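Local coordinates for phosphotriesterase homology protein (Escherichia coli, PDB 1BF6) that hydrolyses phosphorylated glyceryl acetates and some aromatic acetates and propionates, using two zinc ions per subunit, at residues A[24-29]-A[243-248]; A[16-21]-A[56-61]; A[237-242]-A[279-284]; A[183-188]-A[206-211]. One frame throughout, in Å; residues are numbered along the deposited sequence.

Interaction 1: A[24-29]-A[243-248]; sequences NVDCRL and ITRRSH. With SO4 (sulfate ion), chain F.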
loop_
_atom_site.group_PDB
_atom_site.type_symbol
_atom_site.label_atom_id
_atom_site.label_comp_id
_atom_site.label_asym_id
_atom_site.label_seq_id
_atom_site.Cartn_x
_atom_site.Cartn_y
_atom_site.Cartn_z
ATOM N N ASN A 24 -3.036 -18.989 -11.777
ATOM C CA ASN A 24 -4.391 -18.737 -11.310
ATOM C C ASN A 24 -4.881 -17.405 -11.869
ATOM O O ASN A 24 -4.385 -16.336 -11.487
ATOM C CB ASN A 24 -4.364 -18.704 -9.776
ATOM C CG ASN A 24 -5.751 -18.649 -9.139
ATOM O OD1 ASN A 24 -5.859 -18.737 -7.921
ATOM N ND2 ASN A 24 -6.804 -18.520 -9.945
ATOM N N VAL A 25 -5.850 -17.476 -12.780
ATOM C CA VAL A 25 -6.424 -16.283 -13.399
ATOM C C VAL A 25 -7.092 -15.331 -12.373
ATOM O O VAL A 25 -7.334 -14.159 -12.672
ATOM C CB VAL A 25 -7.422 -16.680 -14.532
ATOM C CG1 VAL A 25 -8.635 -17.418 -13.947
ATOM C CG2 VAL A 25 -7.842 -15.453 -15.337
ATOM N N ASP A 26 -7.368 -15.832 -11.167
ATOM C CA ASP A 26 -7.977 -15.023 -10.111
ATOM C C ASP A 26 -6.988 -13.908 -9.727
ATOM O O ASP A 26 -7.387 -12.784 -9.387
ATOM C CB ASP A 26 -8.288 -15.888 -8.880
ATOM C CG ASP A 26 -9.248 -15.210 -7.907
ATOM O OD1 ASP A 26 -10.097 -14.430 -8.369
ATOM O OD2 ASP A 26 -9.164 -15.462 -6.687
ATOM N N CYS A 27 -5.700 -14.245 -9.809
ATOM C CA CYS A 27 -4.605 -13.329 -9.499
ATOM C C CYS A 27 -4.319 -12.299 -10.605
ATOM O O CYS A 27 -3.379 -11.502 -10.494
ATOM C CB CYS A 27 -3.349 -14.127 -9.154
ATOM S SG CYS A 27 -3.570 -15.160 -7.713
ATOM N N ARG A 28 -5.106 -12.350 -11.679
ATOM C CA ARG A 28 -4.994 -11.396 -12.769
ATOM C C ARG A 28 -6.137 -10.383 -12.604
ATOM O O ARG A 28 -7.198 -10.498 -13.243
ATOM C CB ARG A 28 -5.077 -12.090 -14.138
ATOM C CG ARG A 28 -5.017 -11.127 -15.322
ATOM C CD ARG A 28 -4.440 -11.776 -16.587
ATOM N NE ARG A 28 -5.232 -12.893 -17.107
ATOM C CZ ARG A 28 -6.318 -12.766 -17.872
ATOM N NH1 ARG A 28 -6.775 -11.562 -18.217
ATOM N NH2 ARG A 28 -6.936 -13.850 -18.324
ATOM N N LEU A 29 -5.934 -9.418 -11.708
ATOM C CA LEU A 29 -6.944 -8.386 -11.449
ATOM C C LEU A 29 -6.836 -7.316 -12.534
ATOM O O LEU A 29 -6.053 -6.371 -12.414
ATOM C CB LEU A 29 -6.735 -7.787 -10.052
ATOM C CG LEU A 29 -7.753 -6.742 -9.590
ATOM C CD1 LEU A 29 -9.117 -7.398 -9.378
ATOM C CD2 LEU A 29 -7.268 -6.118 -8.304
ATOM N N ILE A 243 -6.876 -5.077 -2.061
ATOM C CA ILE A 243 -7.588 -5.929 -3.027
ATOM C C ILE A 243 -6.541 -6.421 -4.043
ATOM O O ILE A 243 -5.748 -5.622 -4.561
ATOM C CB ILE A 243 -8.714 -5.155 -3.764
ATOM C CG1 ILE A 243 -9.815 -4.736 -2.778
ATOM C CG2 ILE A 243 -9.286 -5.985 -4.899
ATOM C CD1 ILE A 243 -10.441 -5.886 -2.017
ATOM N N THR A 244 -6.546 -7.727 -4.307
ATOM C CA THR A 244 -5.577 -8.345 -5.215
ATOM C C THR A 244 -6.162 -9.388 -6.179
ATOM O O THR A 244 -5.502 -9.768 -7.143
ATOM C CB THR A 244 -4.465 -9.076 -4.413
ATOM O OG1 THR A 244 -5.055 -10.088 -3.585
ATOM C CG2 THR A 244 -3.675 -8.116 -3.520
ATOM N N ARG A 245 -7.391 -9.838 -5.926
ATOM C CA ARG A 245 -8.022 -10.875 -6.752
ATOM C C ARG A 245 -9.368 -10.516 -7.345
ATOM O O ARG A 245 -10.096 -9.691 -6.803
ATOM C CB ARG A 245 -8.211 -12.134 -5.912
ATOM C CG ARG A 245 -6.923 -12.740 -5.406
ATOM C CD ARG A 245 -7.229 -13.816 -4.399
ATOM N NE ARG A 245 -6.045 -14.594 -4.056
ATOM C CZ ARG A 245 -5.928 -15.899 -4.281
ATOM N NH1 ARG A 245 -6.922 -16.569 -4.863
ATOM N NH2 ARG A 245 -4.839 -16.547 -3.878
ATOM N N ARG A 246 -9.702 -11.157 -8.461
ATOM C CA ARG A 246 -10.995 -10.938 -9.117
ATOM C C ARG A 246 -12.120 -11.341 -8.147
ATOM O O ARG A 246 -13.158 -10.681 -8.081
ATOM C CB ARG A 246 -11.105 -11.778 -10.397
ATOM C CG ARG A 246 -10.122 -11.398 -11.489
ATOM C CD ARG A 246 -10.220 -12.363 -12.669
ATOM N NE ARG A 246 -9.579 -11.846 -13.879
ATOM C CZ ARG A 246 -9.839 -12.286 -15.110
ATOM N NH1 ARG A 246 -10.729 -13.256 -15.298
ATOM N NH2 ARG A 246 -9.218 -11.757 -16.155
ATOM N N SER A 247 -11.876 -12.388 -7.359
ATOM C CA SER A 247 -12.865 -12.881 -6.404
ATOM C C SER A 247 -13.149 -11.907 -5.259
ATOM O O SER A 247 -14.084 -12.108 -4.480
ATOM C CB SER A 247 -12.477 -14.272 -5.871
ATOM O OG SER A 247 -11.250 -14.274 -5.166
ATOM N N HIS A 248 -12.331 -10.860 -5.152
ATOM C CA HIS A 248 -12.523 -9.829 -4.128
ATOM C C HIS A 248 -13.552 -8.786 -4.605
ATOM O O HIS A 248 -14.136 -8.063 -3.796
ATOM C CB HIS A 248 -11.194 -9.115 -3.808
ATOM C CG HIS A 248 -10.172 -9.979 -3.133
ATOM N ND1 HIS A 248 -8.819 -9.711 -3.191
ATOM C CD2 HIS A 248 -10.301 -11.076 -2.349
ATOM C CE1 HIS A 248 -8.160 -10.598 -2.467
ATOM N NE2 HIS A 248 -9.037 -11.438 -1.946
HETATM S S SO4 F . -4.089 -12.664 -1.066
HETATM O O1 SO4 F . -4.251 -14.113 -1.144
HETATM O O2 SO4 F . -3.639 -12.141 -2.426
HETATM O O3 SO4 F . -5.409 -11.925 -0.709
HETATM O O4 SO4 F . -3.084 -12.328 0.033
HETATM O O HOH W 1 -2.981 -10.522 -7.889
#

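Interaction 2: A[16-21]-A[56-61]; sequences IDLSGF and RYMGRN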
loop_
_atom_site.group_PDB
_atom_site.type_symbol
_atom_site.label_atom_id
_atom_site.label_comp_id
_atom_site.label_asym_id
_atom_site.label_seq_id
_atom_site.Cartn_x
_atom_site.Cartn_y
_atom_site.Cartn_z
ATOM N N ILE A 16 -3.215 -5.621 -11.339
ATOM C CA ILE A 16 -2.094 -6.441 -10.928
ATOM C C ILE A 16 -2.257 -7.787 -11.605
ATOM O O ILE A 16 -3.383 -8.235 -11.850
ATOM C CB ILE A 16 -2.031 -6.608 -9.385
ATOM C CG1 ILE A 16 -0.840 -7.483 -8.999
ATOM C CG2 ILE A 16 -3.344 -7.180 -8.836
ATOM C CD1 ILE A 16 -0.572 -7.552 -7.514
ATOM N N ASP A 17 -1.133 -8.396 -11.968
ATOM C CA ASP A 17 -1.153 -9.696 -12.622
ATOM C C ASP A 17 -0.031 -10.594 -12.121
ATOM O O ASP A 17 1.097 -10.522 -12.613
ATOM C CB ASP A 17 -1.064 -9.539 -14.149
ATOM C CG ASP A 17 -1.303 -10.858 -14.903
ATOM O OD1 ASP A 17 -1.481 -11.910 -14.257
ATOM O OD2 ASP A 17 -1.321 -10.839 -16.151
ATOM N N LEU A 18 -0.350 -11.418 -11.125
ATOM C CA LEU A 18 0.590 -12.381 -10.563
ATOM C C LEU A 18 0.128 -13.786 -10.983
ATOM O O LEU A 18 0.504 -14.788 -10.361
ATOM C CB LEU A 18 0.620 -12.296 -9.035
ATOM C CG LEU A 18 1.079 -10.986 -8.390
ATOM C CD1 LEU A 18 1.300 -11.219 -6.908
ATOM C CD2 LEU A 18 2.361 -10.495 -9.049
ATOM N N SER A 19 -0.676 -13.849 -12.046
ATOM C CA SER A 19 -1.211 -15.120 -12.514
ATOM C C SER A 19 -0.154 -16.061 -13.075
ATOM O O SER A 19 -0.300 -17.277 -12.967
ATOM C CB SER A 19 -2.346 -14.909 -13.524
ATOM O OG SER A 19 -1.894 -14.341 -14.740
ATOM N N GLY A 20 0.901 -15.499 -13.667
ATOM C CA GLY A 20 1.972 -16.309 -14.228
ATOM C C GLY A 20 2.784 -17.045 -13.174
ATOM O O GLY A 20 3.276 -18.143 -13.414
ATOM N N PHE A 21 2.927 -16.435 -12.002
ATOM C CA PHE A 21 3.678 -17.026 -10.892
ATOM C C PHE A 21 2.852 -18.093 -10.186
ATOM O O PHE A 21 3.389 -19.058 -9.639
ATOM C CB PHE A 21 4.030 -15.954 -9.840
ATOM C CG PHE A 21 4.866 -14.814 -10.364
ATOM C CD1 PHE A 21 4.266 -13.711 -10.963
ATOM C CD2 PHE A 21 6.250 -14.822 -10.213
ATOM C CE1 PHE A 21 5.031 -12.630 -11.404
ATOM C CE2 PHE A 21 7.024 -13.745 -10.649
ATOM C CZ PHE A 21 6.415 -12.647 -11.245
ATOM N N ARG A 56 6.260 -2.422 -11.533
ATOM C CA ARG A 56 6.411 -3.001 -12.865
ATOM C C ARG A 56 6.238 -4.508 -13.051
ATOM O O ARG A 56 5.347 -4.943 -13.784
ATOM C CB ARG A 56 7.722 -2.548 -13.519
ATOM C CG ARG A 56 7.833 -3.027 -14.949
ATOM C CD ARG A 56 8.961 -2.347 -15.697
ATOM N NE ARG A 56 9.135 -2.956 -17.011
ATOM C CZ ARG A 56 10.041 -2.575 -17.904
ATOM N NH1 ARG A 56 10.862 -1.569 -17.634
ATOM N NH2 ARG A 56 10.153 -3.231 -19.057
ATOM N N TYR A 57 7.070 -5.287 -12.370
ATOM C CA TYR A 57 7.052 -6.734 -12.504
ATOM C C TYR A 57 6.005 -7.499 -11.700
ATOM O O TYR A 57 6.074 -8.725 -11.558
ATOM C CB TYR A 57 8.464 -7.278 -12.333
ATOM C CG TYR A 57 9.406 -6.669 -13.361
ATOM C CD1 TYR A 57 9.461 -7.162 -14.667
ATOM C CD2 TYR A 57 10.188 -5.547 -13.047
ATOM C CE1 TYR A 57 10.264 -6.549 -15.645
ATOM C CE2 TYR A 57 10.992 -4.934 -14.016
ATOM C CZ TYR A 57 11.024 -5.437 -15.307
ATOM O OH TYR A 57 11.813 -4.831 -16.259
ATOM N N MET A 58 5.026 -6.752 -11.194
ATOM C CA MET A 58 3.896 -7.314 -10.474
ATOM C C MET A 58 2.727 -7.250 -11.462
ATOM O O MET A 58 1.617 -7.700 -11.166
ATOM C CB MET A 58 3.567 -6.487 -9.224
ATOM C CG MET A 58 4.458 -6.768 -8.022
ATOM S SD MET A 58 4.239 -5.554 -6.700
ATOM C CE MET A 58 2.739 -6.209 -5.879
ATOM N N GLY A 59 2.983 -6.698 -12.643
ATOM C CA GLY A 59 1.945 -6.601 -13.654
ATOM C C GLY A 59 1.258 -5.251 -13.736
ATOM O O GLY A 59 0.081 -5.173 -14.111
ATOM N N ARG A 60 1.993 -4.186 -13.400
ATOM C CA ARG A 60 1.451 -2.831 -13.456
ATOM C C ARG A 60 1.018 -2.479 -14.879
ATOM O O ARG A 60 1.582 -2.975 -15.858
ATOM C CB ARG A 60 2.506 -1.820 -12.966
ATOM C CG ARG A 60 2.023 -0.353 -12.859
ATOM C CD ARG A 60 3.187 0.594 -12.498
ATOM N NE ARG A 60 4.154 0.670 -13.594
ATOM C CZ ARG A 60 5.464 0.862 -13.444
ATOM N NH1 ARG A 60 5.996 1.019 -12.239
ATOM N NH2 ARG A 60 6.253 0.824 -14.509
ATOM N N ASN A 61 0.018 -1.611 -14.984
ATOM C CA ASN A 61 -0.495 -1.163 -16.266
ATOM C C ASN A 61 -0.896 0.295 -16.117
ATOM O O ASN A 61 -2.036 0.601 -15.743
ATOM C CB ASN A 61 -1.708 -1.999 -16.672
ATOM C CG ASN A 61 -2.087 -1.818 -18.122
ATOM O OD1 ASN A 61 -2.426 -2.791 -18.791
ATOM N ND2 ASN A 61 -2.064 -0.582 -18.617
#

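Interaction 3: A[237-242]-A[279-284]; sequences VMLSMD and DVMLRE. With ZN (zinc ion), chain C.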
loop_
_atom_site.group_PDB
_atom_site.type_symbol
_atom_site.label_atom_id
_atom_site.label_comp_id
_atom_site.label_asym_id
_atom_site.label_seq_id
_atom_site.Cartn_x
_atom_site.Cartn_y
_atom_site.Cartn_z
ATOM N N VAL A 237 -1.458 6.081 11.781
ATOM C CA VAL A 237 -2.149 4.917 11.221
ATOM C C VAL A 237 -2.937 5.217 9.950
ATOM O O VAL A 237 -3.663 6.216 9.874
ATOM C CB VAL A 237 -3.136 4.304 12.262
ATOM C CG1 VAL A 237 -3.859 3.094 11.674
ATOM C CG2 VAL A 237 -2.406 3.900 13.508
ATOM N N MET A 238 -2.745 4.375 8.933
ATOM C CA MET A 238 -3.481 4.490 7.683
ATOM C C MET A 238 -4.176 3.145 7.405
ATOM O O MET A 238 -3.789 2.111 7.971
ATOM C CB MET A 238 -2.598 4.978 6.540
ATOM C CG MET A 238 -2.127 6.420 6.776
ATOM S SD MET A 238 -1.378 7.224 5.367
ATOM C CE MET A 238 0.188 6.355 5.292
ATOM N N LEU A 239 -5.209 3.174 6.560
ATOM C CA LEU A 239 -6.036 1.992 6.293
ATOM C C LEU A 239 -6.255 1.646 4.832
ATOM O O LEU A 239 -6.202 2.515 3.963
ATOM C CB LEU A 239 -7.430 2.213 6.921
ATOM C CG LEU A 239 -7.539 2.722 8.369
ATOM C CD1 LEU A 239 -9.004 3.047 8.685
ATOM C CD2 LEU A 239 -7.008 1.711 9.350
ATOM N N SER A 240 -6.559 0.363 4.588
ATOM C CA SER A 240 -6.859 -0.140 3.247
ATOM C C SER A 240 -7.350 -1.604 3.253
ATOM O O SER A 240 -7.420 -2.239 4.308
ATOM C CB SER A 240 -5.653 0.020 2.306
ATOM O OG SER A 240 -6.007 0.809 1.175
ATOM N N MET A 241 -7.681 -2.109 2.065
ATOM C CA MET A 241 -8.182 -3.478 1.863
ATOM C C MET A 241 -7.157 -4.400 1.174
ATOM O O MET A 241 -7.227 -5.634 1.283
ATOM C CB MET A 241 -9.429 -3.437 0.964
ATOM C CG MET A 241 -10.563 -2.529 1.441
ATOM S SD MET A 241 -11.230 -3.103 2.968
ATOM C CE MET A 241 -11.988 -4.628 2.419
ATOM N N ASP A 242 -6.223 -3.792 0.440
ATOM C CA ASP A 242 -5.222 -4.533 -0.333
ATOM C C ASP A 242 -5.909 -5.553 -1.266
ATOM O O ASP A 242 -5.598 -6.756 -1.212
ATOM C CB ASP A 242 -4.215 -5.247 0.577
ATOM C CG ASP A 242 -3.059 -5.867 -0.199
ATOM O OD1 ASP A 242 -2.835 -5.469 -1.365
ATOM O OD2 ASP A 242 -2.402 -6.757 0.350
ATOM N N ASP A 279 -11.593 10.160 10.350
ATOM C CA ASP A 279 -11.060 11.105 9.366
ATOM C C ASP A 279 -9.556 11.357 9.501
ATOM O O ASP A 279 -8.899 11.698 8.525
ATOM C CB ASP A 279 -11.868 12.420 9.359
ATOM C CG ASP A 279 -13.299 12.235 8.818
ATOM O OD1 ASP A 279 -13.639 11.117 8.370
ATOM O OD2 ASP A 279 -14.082 13.212 8.822
ATOM N N VAL A 280 -9.014 11.166 10.699
ATOM C CA VAL A 280 -7.577 11.335 10.902
ATOM C C VAL A 280 -6.862 10.254 10.069
ATOM O O VAL A 280 -5.938 10.556 9.299
ATOM C CB VAL A 280 -7.186 11.195 12.391
ATOM C CG1 VAL A 280 -5.679 11.018 12.541
ATOM C CG2 VAL A 280 -7.614 12.435 13.154
ATOM N N MET A 281 -7.339 9.012 10.176
ATOM C CA MET A 281 -6.725 7.906 9.443
ATOM C C MET A 281 -6.996 7.928 7.944
ATOM O O MET A 281 -6.072 7.739 7.148
ATOM C CB MET A 281 -7.151 6.559 10.039
ATOM C CG MET A 281 -6.815 6.389 11.522
ATOM S SD MET A 281 -7.407 4.818 12.205
ATOM C CE MET A 281 -9.138 5.196 12.512
ATOM N N LEU A 282 -8.239 8.211 7.549
ATOM C CA LEU A 282 -8.615 8.220 6.135
ATOM C C LEU A 282 -8.353 9.470 5.305
ATOM O O LEU A 282 -8.219 9.380 4.086
ATOM C CB LEU A 282 -10.088 7.815 5.967
ATOM C CG LEU A 282 -10.479 6.368 6.279
ATOM C CD1 LEU A 282 -11.993 6.198 6.044
ATOM C CD2 LEU A 282 -9.688 5.405 5.385
ATOM N N ARG A 283 -8.319 10.640 5.942
ATOM C CA ARG A 283 -8.099 11.874 5.199
ATOM C C ARG A 283 -6.855 12.650 5.621
ATOM O O ARG A 283 -6.014 12.966 4.779
ATOM C CB ARG A 283 -9.334 12.791 5.283
ATOM C CG ARG A 283 -9.202 14.114 4.511
ATOM C CD ARG A 283 -10.184 15.174 5.019
ATOM N NE ARG A 283 -11.563 14.719 4.869
ATOM C CZ ARG A 283 -12.506 14.770 5.813
ATOM N NH1 ARG A 283 -12.251 15.277 7.018
ATOM N NH2 ARG A 283 -13.702 14.246 5.562
ATOM N N GLU A 284 -6.736 12.954 6.912
ATOM C CA GLU A 284 -5.607 13.743 7.397
ATOM C C GLU A 284 -4.253 13.096 7.146
ATOM O O GLU A 284 -3.405 13.665 6.452
ATOM C CB GLU A 284 -5.762 14.065 8.878
ATOM C CG GLU A 284 -6.989 14.906 9.194
ATOM C CD GLU A 284 -6.954 15.504 10.598
ATOM O OE1 GLU A 284 -5.858 15.561 11.211
ATOM O OE2 GLU A 284 -8.027 15.932 11.082
HETATM ZN ZN ZN C . -0.538 -5.247 -2.078
HETATM O O HOH W 2 -5.785 5.691 5.116
#

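Interaction 4: A[183-188]-A[206-211]; sequences VGHCDL and QFDTIG. With ZN (zinc ion), chain D.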
loop_
_atom_site.group_PDB
_atom_site.type_symbol
_atom_site.label_atom_id
_atom_site.label_comp_id
_atom_site.label_asym_id
_atom_site.label_seq_id
_atom_site.Cartn_x
_atom_site.Cartn_y
_atom_site.Cartn_z
ATOM N N VAL A 183 4.777 1.356 6.849
ATOM C CA VAL A 183 4.905 -0.106 6.896
ATOM C C VAL A 183 3.586 -0.836 6.597
ATOM O O VAL A 183 2.624 -0.747 7.365
ATOM C CB VAL A 183 5.455 -0.563 8.268
ATOM C CG1 VAL A 183 5.629 -2.073 8.304
ATOM C CG2 VAL A 183 6.793 0.113 8.548
ATOM N N GLY A 184 3.572 -1.573 5.487
ATOM C CA GLY A 184 2.373 -2.287 5.070
ATOM C C GLY A 184 2.111 -3.605 5.770
ATOM O O GLY A 184 3.032 -4.268 6.249
ATOM N N HIS A 185 0.829 -3.976 5.834
ATOM C CA HIS A 185 0.376 -5.224 6.450
ATOM C C HIS A 185 0.774 -5.464 7.892
ATOM O O HIS A 185 1.269 -6.537 8.230
ATOM C CB HIS A 185 0.827 -6.429 5.622
ATOM C CG HIS A 185 0.744 -6.212 4.154
ATOM N ND1 HIS A 185 -0.261 -5.511 3.529
ATOM C CD2 HIS A 185 1.616 -6.557 3.178
ATOM C CE1 HIS A 185 0.033 -5.440 2.247
ATOM N NE2 HIS A 185 1.160 -6.068 2.020
ATOM N N CYS A 186 0.546 -4.487 8.764
ATOM C CA CYS A 186 0.886 -4.670 10.172
ATOM C C CYS A 186 -0.254 -5.345 10.926
ATOM O O CYS A 186 -0.119 -5.658 12.109
ATOM C CB CYS A 186 1.172 -3.321 10.838
ATOM S SG CYS A 186 2.595 -2.436 10.177
ATOM N N ASP A 187 -1.340 -5.621 10.206
ATOM C CA ASP A 187 -2.554 -6.196 10.790
ATOM C C ASP A 187 -2.918 -7.642 10.389
ATOM O O ASP A 187 -4.079 -7.935 10.104
ATOM C CB ASP A 187 -3.730 -5.252 10.479
ATOM C CG ASP A 187 -4.027 -5.150 8.980
ATOM O OD1 ASP A 187 -3.129 -5.447 8.152
ATOM O OD2 ASP A 187 -5.166 -4.771 8.609
ATOM N N LEU A 188 -1.942 -8.544 10.392
ATOM C CA LEU A 188 -2.203 -9.948 10.055
ATOM C C LEU A 188 -1.990 -10.891 11.246
ATOM O O LEU A 188 -2.078 -12.112 11.121
ATOM C CB LEU A 188 -1.378 -10.377 8.835
ATOM C CG LEU A 188 -1.907 -9.824 7.512
ATOM C CD1 LEU A 188 -0.890 -9.980 6.385
ATOM C CD2 LEU A 188 -3.208 -10.518 7.172
ATOM N N GLN A 206 0.291 0.585 8.665
ATOM C CA GLN A 206 -0.945 0.342 7.944
ATOM C C GLN A 206 -1.712 -0.917 8.322
ATOM O O GLN A 206 -1.130 -1.973 8.556
ATOM C CB GLN A 206 -0.685 0.324 6.448
ATOM C CG GLN A 206 -0.334 1.673 5.898
ATOM C CD GLN A 206 0.098 1.638 4.462
ATOM O OE1 GLN A 206 0.042 0.593 3.780
ATOM N NE2 GLN A 206 0.559 2.783 3.982
ATOM N N PHE A 207 -3.025 -0.739 8.487
ATOM C CA PHE A 207 -3.954 -1.829 8.754
ATOM C C PHE A 207 -4.614 -1.863 7.378
ATOM O O PHE A 207 -5.643 -1.213 7.138
ATOM C CB PHE A 207 -4.969 -1.455 9.854
ATOM C CG PHE A 207 -4.410 -1.521 11.264
ATOM C CD1 PHE A 207 -3.266 -0.796 11.627
ATOM C CD2 PHE A 207 -5.033 -2.304 12.239
ATOM C CE1 PHE A 207 -2.756 -0.858 12.936
ATOM C CE2 PHE A 207 -4.532 -2.371 13.544
ATOM C CZ PHE A 207 -3.387 -1.646 13.896
ATOM N N ASP A 208 -3.958 -2.556 6.447
ATOM C CA ASP A 208 -4.413 -2.630 5.053
ATOM C C ASP A 208 -4.904 -3.987 4.542
ATOM O O ASP A 208 -5.015 -4.177 3.325
ATOM C CB ASP A 208 -3.313 -2.117 4.108
ATOM C CG ASP A 208 -1.965 -2.780 4.359
ATOM O OD1 ASP A 208 -1.931 -3.932 4.838
ATOM O OD2 ASP A 208 -0.927 -2.124 4.110
ATOM N N THR A 209 -5.152 -4.925 5.451
ATOM C CA THR A 209 -5.658 -6.241 5.059
ATOM C C THR A 209 -7.085 -6.423 5.618
ATOM O O THR A 209 -7.538 -7.546 5.888
ATOM C CB THR A 209 -4.731 -7.386 5.523
ATOM O OG1 THR A 209 -4.576 -7.357 6.947
ATOM C CG2 THR A 209 -3.341 -7.267 4.856
ATOM N N ILE A 210 -7.771 -5.295 5.796
ATOM C CA ILE A 210 -9.140 -5.279 6.304
ATOM C C ILE A 210 -10.019 -6.151 5.412
ATOM O O ILE A 210 -9.988 -6.013 4.190
ATOM C CB ILE A 210 -9.678 -3.834 6.339
ATOM C CG1 ILE A 210 -9.015 -3.067 7.492
ATOM C CG2 ILE A 210 -11.205 -3.817 6.477
ATOM C CD1 ILE A 210 -9.070 -1.549 7.332
ATOM N N GLY A 211 -10.771 -7.063 6.032
ATOM C CA GLY A 211 -11.644 -7.952 5.275
ATOM C C GLY A 211 -11.054 -9.334 5.027
ATOM O O GLY A 211 -11.780 -10.256 4.657
HETATM ZN ZN ZN D . 1.774 -6.525 -0.018
#

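Interaction 1: A[24-29]-A[243-248]
Asp26 meets three successive residues, Arg245 to Ser247, and makes the tight centre of this contact. Asp26 O accepts from Arg246 N at 3.0 Å. Asp26 OD1 accepts from Ser247 N through its syn lone pair, at 2.9 Å. Asp26 OD2 is gripped twice: Ser247 OG lies 2.8 Å away on the syn side, and Arg245 NH1 forms a salt bridge at 3.1 Å on the anti side. With an alanine here, Arg245 would probably lose its carboxylate mate and the Ser247 N-H its acceptor. The contact joins the two-stranded antiparallel sheet to the loop after strand 237-239 of this TIM-barrel hydrolase. Arg246 runs out extended, and its NE donates to Arg28 O at 2.8 Å. Arg28 and Arg246 both reach Asp30, which probably offsets their like charges. Leu29, which is buried, lays CD1 against Arg245 O. The other flank is looser. A water bridges Cys27 O and Thr244 O, and Cys27 SG sits loosely over the centre of one face of the Arg245 guanidinium, 4.2 Å above its plane. Thr244 OG1 donates to O2 of a sulfate ion, probably from the crystallisation liquor, at 2.8 Å; Arg245 NE reaches O1 only weakly.

Interaction 2: A[16-21]-A[56-61]
Asp17 N donates to Met58 O at 2.9 Å, in the carbonyl plane, with an N-H...O angle of 160°. This one bond ties the small antiparallel sheet of strands 16-17 and 28-29 to the loop after strand 47-52 of the TIM barrel. The nearest CA atoms are those of Asp17 and Gly59, 4.5 Å apart. A side chain on Gly59 would run into Asp17 N. The side chains gather round Met58. Ile16 has CG1 anti to its backbone N (chi1 180°), which lays CG1 3.3 Å from Met58 O. Ile16 CD1 goes on to meet Met58 CE at 3.9 Å, the two chains crossing at a slant. Leu18 CD2 also rests against Met58 O, at 3.6 Å. Met58 lies near the zinc ligand Glu124, and Ile16 near His13. At the outer end the Phe21 ring approaches Tyr57 O. Asp17 turns its carboxylate back to its own segment in an Asx turn, where OD1 accepts from both Ser19 N, at 3.0 Å, and Ser19 OG.

Interaction 3: A[237-242]-A[279-284]
Barrel strand 237-239 is covered here by helix 275-289, the last helix of the chain. The short strand and helix segments cross at 71°, with axes 6.9 Å apart at closest approach. Met281 is the residue that meets the strand most fully. Its CB lies 3.5 Å from Val237 O, and Met281 CA makes a bent CA-H...O contact with the same oxygen. Met281 CG stands anti to the carbonyl carbon (chi1 -58°), which carries the chain alongside Val237, and SD comes 4.0 Å from Val237 CG1. The two side chains point the same way. Leu239, pointing toward the helix, makes the other apolar contact. Its CD1 touches Leu282 CD2 at 4.1 Å, the chains crossing at about a right angle, and it also leans on Met281 CB. No direct hydrogen bond links the segments. A water links them instead, accepting from Leu239 N at 3.0 Å and lying 2.9 Å from Met281 O, to which it may donate. The helix widens to a pi-type turn at 280-284, where Asp279 O accepts from the backbone N of both Arg283 and Glu284. Asp279 and Arg283, which bind beta-D-glucose, do not touch the strand. Beyond it, Asp242 OD1 binds one zinc ion at 2.4 Å, with His11, His13 and Glu124. A metal ligand just past the C-terminal end of a barrel strand, with a helix packed outside, is the pattern of the metal-dependent TIM-barrel hydrolases.

Interaction 4: A[183-188]-A[206-211]
Two bonds join the backbones of neighbouring parallel strands of the TIM barrel, 181-183 and 204-207, and of the loop after the first. Gln206 N donates to Val183 O at 3.0 Å, and Cys186 N donates to Gln206 O nearly straight along the carbonyl. Two carboxylates carry the rest. Asp208 takes the backbone N-H of His185 on OD2, at 3.1 Å. His185 ND1 donates to Asp208 OD1 at 2.6 Å, from above the carboxylate plane. This probably helps fix the His185 ring, whose NE2 lies 2.2 Å from the zinc ion shared with His157 and Glu124. Asp208 is a second-shell residue. Asp187 CG stands between the backbone N and the carbonyl carbon (chi1 65°), which puts the carboxylate on Thr209. Asp187 OD2 accepts from Thr209 N at 3.2 Å through its syn lone pair, and OD1 takes the hydroxyl. Asp187 OD1 and Asp208 OD1 are 3.8 Å apart, and the Arg221 salt bridge to Asp187 OD2 probably offsets this repulsion. Were Asp187 an alanine, Arg221 would probably lose this charge partner and the Thr209 N-H its acceptor. In packing contacts, Asp187 CB meets Phe207 CD2, and Leu188 CD2 lies 3.5 Å from Thr209 OG1.

Overall arrangement
Interactions 3 and 4 hold zinc ligands: Asp242 for one ion, His185 for the other. The other two contacts lie close to the site: the side chains of Thr244 and Met58 are about 4 and 5 Å from a zinc ion. Interactions 3 and 4 share neighbouring strands, 237-239 and 204-207, with centres about 11 Å apart. They join through two probable hydrogen bonds, Met238 O to Phe207 N at 3.0 Å and Ser240 N to Phe207 O at 3.1 Å. Interactions 1 and 2 share the small sheet of strands 16-17 and 28-29, centres also about 11 Å apart. Segment 243-248 continues from 237-242. Interactions 2 and 3 lie on opposite sides of the chain's centre.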